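Local coordinates for protein sarcoplasmic calcium-binding proteins II, V, VI, and VII (PDB 2SAS) that binds calcium ions through EF-hand loops and seems to be more abundant in fast-contracting muscles, although its physiological role there is not established, at residues 17-20 and 21-25; 76-79 and 80-83; 45-48 and 49-52. All coordinates share one frame; numbering follows the deposited sequence.

Interaction 1. Residues 17-20 and 21-25; sequences FLDM and NHDGS. With CA (calcium ion), chain B.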
loop_
_atom_site.group_PDB
_atom_site.type_symbol
_atom_site.label_atom_id
_atom_site.label_comp_id
_atom_site.label_asym_id
_atom_site.label_seq_id
_atom_site.Cartn_x
_atom_site.Cartn_y
_atom_site.Cartn_z
ATOM N N PHE A 17 -5.892 8.441 3.652
ATOM C CA PHE A 17 -7.069 9.331 3.685
ATOM C C PHE A 17 -6.722 10.692 4.275
ATOM O O PHE A 17 -7.599 11.558 4.129
ATOM C CB PHE A 17 -8.185 8.691 4.453
ATOM C CG PHE A 17 -8.681 7.348 4.128
ATOM C CD1 PHE A 17 -8.362 6.711 2.899
ATOM C CD2 PHE A 17 -9.605 6.743 4.999
ATOM C CE1 PHE A 17 -8.914 5.472 2.595
ATOM C CE2 PHE A 17 -10.156 5.496 4.686
ATOM C CZ PHE A 17 -9.819 4.873 3.471
ATOM N N LEU A 18 -5.571 10.878 4.912
ATOM C CA LEU A 18 -5.370 12.219 5.512
ATOM C C LEU A 18 -4.026 12.872 5.221
ATOM O O LEU A 18 -4.083 14.078 4.920
ATOM C CB LEU A 18 -5.656 12.166 7.023
ATOM C CG LEU A 18 -7.086 12.069 7.494
ATOM C CD1 LEU A 18 -7.093 11.354 8.842
ATOM C CD2 LEU A 18 -7.738 13.448 7.647
ATOM N N ASP A 19 -2.969 12.121 5.357
ATOM C CA ASP A 19 -1.597 12.612 5.153
ATOM C C ASP A 19 -1.288 12.605 3.663
ATOM O O ASP A 19 -0.491 11.804 3.148
ATOM C CB ASP A 19 -0.601 11.858 6.042
ATOM C CG ASP A 19 0.810 12.416 5.939
ATOM O OD1 ASP A 19 0.945 13.653 5.754
ATOM O OD2 ASP A 19 1.815 11.679 6.014
ATOM N N MET A 20 -1.929 13.539 2.973
ATOM C CA MET A 20 -1.787 13.679 1.494
ATOM C C MET A 20 -0.354 13.938 1.057
ATOM O O MET A 20 0.070 13.327 0.070
ATOM C CB MET A 20 -2.700 14.767 0.970
ATOM C CG MET A 20 -4.101 14.536 1.409
ATOM S SD MET A 20 -4.737 13.095 0.460
ATOM C CE MET A 20 -4.424 11.764 1.626
ATOM N N ASN A 21 0.357 14.782 1.801
ATOM C CA ASN A 21 1.735 15.108 1.472
ATOM C C ASN A 21 2.754 14.140 2.047
ATOM O O ASN A 21 3.954 14.478 1.964
ATOM C CB ASN A 21 2.088 16.548 1.849
ATOM C CG ASN A 21 1.975 16.816 3.336
ATOM O OD1 ASN A 21 2.231 15.917 4.147
ATOM N ND2 ASN A 21 1.633 18.070 3.695
ATOM N N HIS A 22 2.336 13.078 2.691
ATOM C CA HIS A 22 3.289 12.082 3.212
ATOM C C HIS A 22 4.367 12.479 4.150
ATOM O O HIS A 22 5.516 11.951 4.038
ATOM C CB HIS A 22 3.893 11.347 1.918
ATOM C CG HIS A 22 2.701 10.645 1.287
ATOM N ND1 HIS A 22 2.144 10.896 0.050
ATOM C CD2 HIS A 22 1.899 9.723 1.912
ATOM C CE1 HIS A 22 1.055 10.161 -0.048
ATOM N NE2 HIS A 22 0.879 9.430 1.052
ATOM N N ASP A 23 4.167 13.301 5.163
ATOM C CA ASP A 23 5.281 13.654 6.081
ATOM C C ASP A 23 5.128 13.078 7.460
ATOM O O ASP A 23 5.919 13.387 8.378
ATOM C CB ASP A 23 5.494 15.170 6.009
ATOM C CG ASP A 23 4.281 15.914 6.518
ATOM O OD1 ASP A 23 3.247 15.212 6.756
ATOM O OD2 ASP A 23 4.340 17.139 6.725
ATOM N N GLY A 24 4.150 12.194 7.702
ATOM C CA GLY A 24 3.942 11.543 8.970
ATOM C C GLY A 24 3.143 12.365 9.953
ATOM O O GLY A 24 3.100 12.006 11.154
ATOM N N SER A 25 2.578 13.451 9.449
ATOM C CA SER A 25 1.779 14.387 10.248
ATOM C C SER A 25 0.605 14.867 9.349
ATOM O O SER A 25 0.847 15.013 8.159
ATOM C CB SER A 25 2.505 15.670 10.542
ATOM O OG SER A 25 3.291 15.902 11.623
HETATM CA CA CA B . 1.089 15.796 6.216
#

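Interaction 2. Residues 76-79 and 80-83; sequences VVSW and EEYL. With CA (calcium ion), chain C.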
loop_
_atom_site.group_PDB
_atom_site.type_symbol
_atom_site.label_atom_id
_atom_site.label_comp_id
_atom_site.label_asym_id
_atom_site.label_seq_id
_atom_site.Cartn_x
_atom_site.Cartn_y
_atom_site.Cartn_z
ATOM N N VAL A 76 -0.517 20.493 14.601
ATOM C CA VAL A 76 -0.017 19.328 13.845
ATOM C C VAL A 76 -0.643 18.113 14.548
ATOM O O VAL A 76 -0.596 18.114 15.806
ATOM C CB VAL A 76 1.512 19.261 13.859
ATOM C CG1 VAL A 76 2.047 18.125 12.984
ATOM C CG2 VAL A 76 2.185 20.583 13.509
ATOM N N VAL A 77 -1.250 17.196 13.808
ATOM C CA VAL A 77 -1.773 15.991 14.483
ATOM C C VAL A 77 -0.704 14.933 14.136
ATOM O O VAL A 77 -0.444 14.697 12.935
ATOM C CB VAL A 77 -3.186 15.602 14.111
ATOM C CG1 VAL A 77 -3.580 14.209 14.627
ATOM C CG2 VAL A 77 -4.260 16.601 14.540
ATOM N N SER A 78 -0.053 14.351 15.142
ATOM C CA SER A 78 0.956 13.327 14.734
ATOM C C SER A 78 0.243 11.986 14.719
ATOM O O SER A 78 -0.928 11.896 15.143
ATOM C CB SER A 78 2.096 13.348 15.773
ATOM O OG SER A 78 1.480 13.403 17.049
ATOM N N TRP A 79 0.950 10.995 14.277
ATOM C CA TRP A 79 0.509 9.593 14.238
ATOM C C TRP A 79 0.080 9.147 15.639
ATOM O O TRP A 79 -1.016 8.611 15.816
ATOM C CB TRP A 79 1.632 8.676 13.756
ATOM C CG TRP A 79 1.338 7.236 14.081
ATOM C CD1 TRP A 79 2.148 6.386 14.768
ATOM C CD2 TRP A 79 0.177 6.487 13.704
ATOM N NE1 TRP A 79 1.573 5.136 14.818
ATOM C CE2 TRP A 79 0.372 5.172 14.171
ATOM C CE3 TRP A 79 -0.961 6.792 12.954
ATOM C CZ2 TRP A 79 -0.533 4.132 13.939
ATOM C CZ3 TRP A 79 -1.876 5.757 12.719
ATOM C CH2 TRP A 79 -1.676 4.475 13.216
ATOM N N GLU A 80 0.978 9.353 16.589
ATOM C CA GLU A 80 0.731 9.053 18.010
ATOM C C GLU A 80 -0.518 9.742 18.515
ATOM O O GLU A 80 -1.370 9.084 19.166
ATOM C CB GLU A 80 1.917 9.471 18.897
ATOM C CG GLU A 80 3.275 8.917 18.376
ATOM C CD GLU A 80 3.846 9.733 17.235
ATOM O OE1 GLU A 80 3.506 10.892 17.026
ATOM O OE2 GLU A 80 4.677 9.134 16.530
ATOM N N GLU A 81 -0.740 11.023 18.257
ATOM C CA GLU A 81 -1.986 11.650 18.733
ATOM C C GLU A 81 -3.199 11.096 17.988
ATOM O O GLU A 81 -4.275 10.925 18.601
ATOM C CB GLU A 81 -2.021 13.158 18.695
ATOM C CG GLU A 81 -0.668 13.819 19.067
ATOM C CD GLU A 81 -0.662 15.291 18.828
ATOM O OE1 GLU A 81 -0.371 15.796 17.752
ATOM O OE2 GLU A 81 -1.032 15.911 19.828
ATOM N N TYR A 82 -3.032 10.806 16.715
ATOM C CA TYR A 82 -4.072 10.214 15.876
ATOM C C TYR A 82 -4.382 8.799 16.391
ATOM O O TYR A 82 -5.588 8.403 16.376
ATOM C CB TYR A 82 -3.703 10.228 14.377
ATOM C CG TYR A 82 -4.733 9.756 13.388
ATOM C CD1 TYR A 82 -5.841 10.519 12.979
ATOM C CD2 TYR A 82 -4.670 8.453 12.902
ATOM C CE1 TYR A 82 -6.815 10.006 12.103
ATOM C CE2 TYR A 82 -5.576 7.942 12.010
ATOM C CZ TYR A 82 -6.669 8.725 11.595
ATOM O OH TYR A 82 -7.570 8.178 10.687
ATOM N N LEU A 83 -3.353 8.092 16.831
ATOM C CA LEU A 83 -3.578 6.696 17.380
ATOM C C LEU A 83 -4.414 6.855 18.651
ATOM O O LEU A 83 -5.499 6.285 18.822
ATOM C CB LEU A 83 -2.229 6.057 17.583
ATOM C CG LEU A 83 -1.990 4.608 17.244
ATOM C CD1 LEU A 83 -0.780 4.061 18.007
ATOM C CD2 LEU A 83 -3.188 3.692 17.535
HETATM CA CA CA C . 0.194 18.042 17.984
HETATM O O HOH W 1 2.288 17.195 17.621
#

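Interaction 3. Residues 45-48 and 49-52; sequences SLSD and ADYK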
loop_
_atom_site.group_PDB
_atom_site.type_symbol
_atom_site.label_atom_id
_atom_site.label_comp_id
_atom_site.label_asym_id
_atom_site.label_seq_id
_atom_site.Cartn_x
_atom_site.Cartn_y
_atom_site.Cartn_z
ATOM N N SER A 45 -15.278 22.187 -14.306
ATOM C CA SER A 45 -16.583 21.478 -14.258
ATOM C C SER A 45 -17.372 21.985 -13.054
ATOM O O SER A 45 -18.570 21.784 -13.010
ATOM C CB SER A 45 -16.522 19.971 -14.119
ATOM O OG SER A 45 -15.592 19.394 -15.018
ATOM N N LEU A 46 -16.634 22.529 -12.109
ATOM C CA LEU A 46 -17.240 23.018 -10.837
ATOM C C LEU A 46 -17.097 24.523 -10.820
ATOM O O LEU A 46 -16.084 25.027 -11.358
ATOM C CB LEU A 46 -16.473 22.285 -9.717
ATOM C CG LEU A 46 -17.099 21.183 -8.902
ATOM C CD1 LEU A 46 -18.032 20.290 -9.705
ATOM C CD2 LEU A 46 -16.036 20.283 -8.252
ATOM N N SER A 47 -18.007 25.244 -10.233
ATOM C CA SER A 47 -17.855 26.711 -10.148
ATOM C C SER A 47 -16.956 27.098 -8.962
ATOM O O SER A 47 -16.627 26.256 -8.070
ATOM C CB SER A 47 -19.225 27.336 -9.955
ATOM O OG SER A 47 -19.896 26.719 -8.907
ATOM N N ASP A 48 -16.604 28.360 -8.922
ATOM C CA ASP A 48 -15.778 28.936 -7.840
ATOM C C ASP A 48 -16.522 28.634 -6.534
ATOM O O ASP A 48 -16.011 28.078 -5.566
ATOM C CB ASP A 48 -15.475 30.404 -8.122
ATOM C CG ASP A 48 -14.730 31.221 -7.112
ATOM O OD1 ASP A 48 -13.538 30.919 -6.769
ATOM O OD2 ASP A 48 -15.178 32.260 -6.633
ATOM N N ALA A 49 -17.774 28.980 -6.459
ATOM C CA ALA A 49 -18.577 28.726 -5.254
ATOM C C ALA A 49 -18.487 27.267 -4.795
ATOM O O ALA A 49 -18.445 27.044 -3.572
ATOM C CB ALA A 49 -20.006 29.203 -5.471
ATOM N N ASP A 50 -18.500 26.303 -5.715
ATOM C CA ASP A 50 -18.447 24.885 -5.342
ATOM C C ASP A 50 -17.124 24.576 -4.627
ATOM O O ASP A 50 -17.133 23.803 -3.661
ATOM C CB ASP A 50 -18.626 23.931 -6.530
ATOM C CG ASP A 50 -19.973 24.055 -7.206
ATOM O OD1 ASP A 50 -20.926 24.276 -6.471
ATOM O OD2 ASP A 50 -20.059 23.988 -8.446
ATOM N N TYR A 51 -16.037 25.151 -5.113
ATOM C CA TYR A 51 -14.725 24.930 -4.483
ATOM C C TYR A 51 -14.688 25.557 -3.104
ATOM O O TYR A 51 -14.139 25.026 -2.151
ATOM C CB TYR A 51 -13.653 25.445 -5.385
ATOM C CG TYR A 51 -13.450 24.540 -6.586
ATOM C CD1 TYR A 51 -12.977 23.234 -6.410
ATOM C CD2 TYR A 51 -13.766 24.963 -7.862
ATOM C CE1 TYR A 51 -12.774 22.382 -7.477
ATOM C CE2 TYR A 51 -13.552 24.111 -8.949
ATOM C CZ TYR A 51 -13.033 22.851 -8.776
ATOM O OH TYR A 51 -12.820 22.053 -9.867
ATOM N N LYS A 52 -15.369 26.723 -3.045
ATOM C CA LYS A 52 -15.451 27.443 -1.772
ATOM C C LYS A 52 -16.189 26.619 -0.746
ATOM O O LYS A 52 -15.690 26.460 0.395
ATOM C CB LYS A 52 -15.983 28.856 -1.967
ATOM C CG LYS A 52 -14.839 29.750 -2.524
ATOM C CD LYS A 52 -15.372 31.185 -2.634
ATOM C CE LYS A 52 -14.329 32.020 -3.394
ATOM N NZ LYS A 52 -14.719 33.453 -3.370
#

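Interaction 1. Residues 17-20 and 21-25
Asp19 and the residues 21-25 that follow it build the first half of an EF-hand loop, the calcium-binding turn that leaves helix 4-18. The tight part lies around the metal. Asp19 OD1 binds the calcium ion at 2.2 Å, and Asn21 OD1, Asp23 OD1 and the backbone oxygen of Ser25 converge on the same ion. Four oxygens are thereby crowded together, Asp19 OD1 standing 2.8 Å from Ser25 O, a spacing tolerable because the cation draws on both. Asp30, from the start of helix 28-42, completes the protein ligands.

The Asp19 carboxylate has two tasks. With CG anti to the backbone N (chi1 -175°) it reaches into the loop, where OD1 faces the metal while OD2 accepts the Gly24 N-H at 2.9 Å, the donor arriving from above the carboxylate plane. A weak bond from Asp23 N to OD1 adds to this grip, so one buried side chain both ligates the ion and fixes the backbone that wraps it. A type I turn from Asp19 to His22 starts the wrapping, closed by His22 N to Asp19 O at 3.1 Å.

The outer side is looser. The imidazole of His22, on the exposed part of the turn, lays one face over Asp19 O near the ring's rim, and its NE2 makes a weak bond back to Asp15 O. Gly24, also exposed, has a positive phi of 84°, which suits a residue without a side chain. Just before it, Asp23 forms an Asx turn that spans the glycine: its metal-bound OD1 also accepts the N-H of Ser25 at 3.3 Å.

Interaction 2. Residues 76-79 and 80-83
Leu83 CG sits over one face of the Trp79 indole, 4.1 Å from the centroid of the six-membered ring, a CH-pi contact between residues one helical turn apart. Trp79 CG is anti to the backbone N (chi1 164°), which lays the indole forward along the first turn of helix 79-91, beside Tyr82 and Leu83. Tyr82, one residue before Leu83, offers the edge of its ring: Trp79 CZ3 lies near the phenol plane, 3.9 Å from Tyr82 CD2. Val77 CG1 packs against Tyr82 CB and carries the apolar patch back to the short strand 77-78. Phe14 meets both aromatic rings from helix 4-18, and the phenol hydroxyl is hydrogen-bonded to Thr13; Trp79 NE1 reaches Ala139 O of the second subunit.

Outside this centre runs the helix backbone, with Tyr82 N bonded to Ser78 O at 2.8 Å and Leu83 N to Trp79 O. Ser78 is the N-cap. Its OG accepts a weak bond from Glu81 N, and in return Glu81 OE1 receives the Ser78 N-H at 3.0 Å on its anti lone pair, in a bond of 157°. This reciprocal pairing is a capping box, to which the serine hydroxyl adds a weak bond to OE1.

At the polar edge the same OE1 binds the calcium ion at 2.3 Å, beside Val76 O and a water, while OE2 is held by Ile71 N. Asp70, Asn72 and Asp74 supply the remaining ligands. The metal ligand is thus positioned by the helix cap itself, and the arrangement is that of the second half of an EF-hand loop, where the last ligand, Glu81, comes from the incoming helix.

Interaction 3. Residues 45-48 and 49-52
Ser47 and Asp50 meet through a single carboxylate oxygen, Asp50 OD2. It accepts the serine N-H at 3.0 Å and the serine hydroxyl at 2.8 Å, both from the same face of the carboxylate plane; the hydroxyl stands almost directly above that plane, and the N-H comes in on the anti side. Ser47 OG lies between its backbone N and carbonyl carbon (chi1 51°), a rotation that brings hydroxyl and N-H together onto the one oxygen. Asp50 CG, anti to its own carbonyl carbon, leans back over the helix start to meet them.

Around this pair the first turn of helix 48-69 closes in the usual way. Ser47, at the N-cap, gives its carbonyl oxygen to Tyr51 N at 3.2 Å, and Asp48 O receives Lys52 N. On the apolar side Leu46 CB touches Tyr51 CE2 at 3.5 Å, the two side chains crossing at about a right angle. The phenol ring is positioned in turn by helix 28-42: it meets the Tyr38 ring nearly perpendicularly and packs on Met35 and Lys39, while its hydroxyl is bonded to Lys43 O. Leu46 also leans on Tyr38, joining the loop to the preceding helix.

On the exposed side the Asp48 carboxylate and the extended Lys52 chain are one turn apart, OD2 lying 3.5 Å from NZ in a long salt bridge. Two acidic side chains therefore sit in the first turn of the helix, where the aligned peptide dipoles would favour negative charge, and only Asp50 spends its carboxylate on a backbone N-H of the N-cap residue.

Interactions 1 and 2 lie side by side, their centres 11 Å apart, and form complementary halves of two EF-hand loops: 17-25 leaves one helix and supplies early ligands, 76-83 enters another and supplies the last. They meet directly, the Ser25 side chain lying against Val76 and Val77 where strands 25-26 and 77-78 pair, and Leu18 touching Tyr82 between their helices. Interaction 2 is partly buried and has an aromatic centre that interaction 1, an oxygen-dominated surface contact, lacks. Interaction 3 stands at the surface, metal-free, its centre about 25 Å from that of interaction 1. It shares with interaction 2 a serine N-cap whose N-H is bonded to an acidic residue three positions on, yet there no calcium draws on the carboxylate.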